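Local atomic coordinates of Alpha/beta hydrolase (Pseudomonas aeruginosa PAO1, PDB entry 4R1D), a protein that binds calcium and probably acts as a lipase effector of the H2 type VI secretion system, held in check by its partner Tli4. Residues I52-I57 with L252-M257. Residues are numbered along the deposited sequence; the frame is centred on the assembly and turned at random. Where two conformers were deposited one is given.
Sequences IFIPGI and LVTHSM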
loop_
_atom_site.group_PDB
_atom_site.type_symbol
_atom_site.label_atom_id
_atom_site.label_comp_id
_atom_site.label_asym_id
_atom_site.label_seq_id
_atom_site.Cartn_x
_atom_site.Cartn_y
_atom_site.Cartn_z
ATOM N N ILE A 52 5.311 -0.593 19.953
ATOM C CA ILE A 52 4.825 -0.068 18.684
ATOM C C ILE A 52 4.737 -1.207 17.678
ATOM O O ILE A 52 5.753 -1.788 17.305
ATOM C CB ILE A 52 5.794 0.986 18.098
ATOM C CG1 ILE A 52 6.224 1.997 19.167
ATOM C CG2 ILE A 52 5.150 1.689 16.885
ATOM C CD1 ILE A 52 5.082 2.800 19.778
ATOM N N PHE A 53 3.526 -1.528 17.246
ATOM C CA PHE A 53 3.350 -2.617 16.303
ATOM C C PHE A 53 3.376 -2.043 14.901
ATOM O O PHE A 53 2.656 -1.085 14.604
ATOM C CB PHE A 53 2.028 -3.342 16.562
ATOM C CG PHE A 53 1.825 -4.530 15.687
ATOM C CD1 PHE A 53 2.398 -5.744 16.014
ATOM C CD2 PHE A 53 1.084 -4.429 14.521
ATOM C CE1 PHE A 53 2.218 -6.846 15.212
ATOM C CE2 PHE A 53 0.899 -5.539 13.709
ATOM C CZ PHE A 53 1.481 -6.747 14.061
ATOM N N ILE A 54 4.233 -2.606 14.056
ATOM C CA ILE A 54 4.362 -2.156 12.693
ATOM C C ILE A 54 3.942 -3.304 11.785
ATOM O O ILE A 54 4.584 -4.359 11.773
ATOM C CB ILE A 54 5.807 -1.727 12.371
ATOM C CG1 ILE A 54 6.322 -0.739 13.431
ATOM C CG2 ILE A 54 5.894 -1.162 10.938
ATOM C CD1 ILE A 54 7.761 -0.249 13.205
ATOM N N PRO A 55 2.867 -3.099 11.017
ATOM C CA PRO A 55 2.284 -4.131 10.158
ATOM C C PRO A 55 3.120 -4.341 8.898
ATOM O O PRO A 55 4.122 -3.665 8.697
ATOM C CB PRO A 55 0.925 -3.544 9.779
ATOM C CG PRO A 55 1.168 -2.050 9.784
ATOM C CD PRO A 55 2.146 -1.810 10.911
ATOM N N GLY A 56 2.692 -5.273 8.058
ATOM C CA GLY A 56 3.470 -5.628 6.891
ATOM C C GLY A 56 2.793 -5.397 5.561
ATOM O O GLY A 56 2.065 -4.419 5.356
ATOM N N ILE A 57 3.066 -6.323 4.650
ATOM C CA ILE A 57 2.667 -6.233 3.253
ATOM C C ILE A 57 1.179 -5.889 3.091
ATOM O O ILE A 57 0.330 -6.635 3.550
ATOM C CB ILE A 57 2.988 -7.572 2.541
ATOM C CG1 ILE A 57 4.504 -7.729 2.345
ATOM C CG2 ILE A 57 2.249 -7.681 1.210
ATOM C CD1 ILE A 57 4.925 -9.154 1.943
ATOM N N LEU A 252 9.848 -1.980 19.309
ATOM C CA LEU A 252 9.148 -2.228 18.045
ATOM C C LEU A 252 8.805 -3.711 17.917
ATOM O O LEU A 252 9.617 -4.568 18.267
ATOM C CB LEU A 252 10.019 -1.819 16.843
ATOM C CG LEU A 252 10.534 -0.381 16.806
ATOM C CD1 LEU A 252 11.242 -0.081 15.488
ATOM C CD2 LEU A 252 9.378 0.601 17.016
ATOM N N VAL A 253 7.605 -4.006 17.431
ATOM C CA VAL A 253 7.221 -5.380 17.092
ATOM C C VAL A 253 6.687 -5.298 15.673
ATOM O O VAL A 253 5.719 -4.573 15.400
ATOM C CB VAL A 253 6.153 -5.933 18.059
ATOM C CG1 VAL A 253 5.694 -7.302 17.610
ATOM C CG2 VAL A 253 6.706 -5.974 19.495
ATOM N N THR A 254 7.349 -5.987 14.748
ATOM C CA THR A 254 7.037 -5.812 13.337
ATOM C C THR A 254 6.538 -7.086 12.684
ATOM O O THR A 254 6.908 -8.195 13.075
ATOM C CB THR A 254 8.266 -5.310 12.538
ATOM O OG1 THR A 254 9.171 -6.394 12.308
ATOM C CG2 THR A 254 8.989 -4.206 13.307
ATOM N N HIS A 255 5.705 -6.911 11.667
ATOM C CA HIS A 255 5.290 -8.026 10.813
ATOM C C HIS A 255 5.777 -7.802 9.386
ATOM O O HIS A 255 5.615 -6.716 8.822
ATOM C CB HIS A 255 3.770 -8.142 10.826
ATOM C CG HIS A 255 3.225 -9.276 10.014
ATOM N ND1 HIS A 255 3.470 -10.602 10.313
ATOM C CD2 HIS A 255 2.439 -9.278 8.918
ATOM C CE1 HIS A 255 2.847 -11.369 9.433
ATOM N NE2 HIS A 255 2.207 -10.592 8.584
ATOM N N SER A 256 6.390 -8.820 8.802
ATOM C CA SER A 256 6.629 -8.784 7.358
ATOM C C SER A 256 7.455 -7.549 6.958
ATOM O O SER A 256 8.465 -7.234 7.589
ATOM C CB SER A 256 5.269 -8.798 6.637
ATOM O OG SER A 256 5.404 -8.847 5.220
ATOM N N MET A 257 7.036 -6.839 5.910
ATOM C CA MET A 257 7.804 -5.688 5.432
ATOM C C MET A 257 7.900 -4.564 6.460
ATOM O O MET A 257 8.718 -3.650 6.325
ATOM C CB MET A 257 7.230 -5.157 4.123
ATOM C CG MET A 257 7.690 -5.956 2.921
ATOM S SD MET A 257 7.088 -5.227 1.393
ATOM C CE MET A 257 6.977 -3.491 1.885
#
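Ile52, Ile54, Leu252 and Thr254 share one face of a parallel strand pair, with Phe53 and Val253 on the other. Leu252 reaches across with both methyls, CD2 to Ile52 CB (3.8 Å) and CD1 to Ile54 CD1 (4.2 Å), while Thr254 lies alongside Ile54 and lends it CG2. That methyl can face Ile54 because OG1 sits between backbone N and carbonyl carbon (chi1 77°), bonded to His279. On the reverse face the Phe53 side chain runs at a slant to that of Val253, Phe53 CD1 4.0 Å from Val253 CG1. Three backbone bonds lace the strands, from Val253 N to Ile52 O, Ile54 N to Val253 O and His255 N to Ile54 O, the last 2.8 Å. Beyond them Ser256, with positive phi (58°), forms the tight turn of a nucleophile elbow, consistent with a catalytic serine in this hydrolase fold. Its OG, bonded to His535, takes a weak bond from Ile57 N (3.5 Å); Ile57 CG1 meets Met257 CG at 3.7 Å, the two side chains crossing at about a right angle. Both strands lie inside the six-stranded parallel sheet, between strands 201-206 and 274-280; helix 141-155 packs on Phe53, whereas helices 215-238 and 258-267 cover Ile52 and Leu252 respectively.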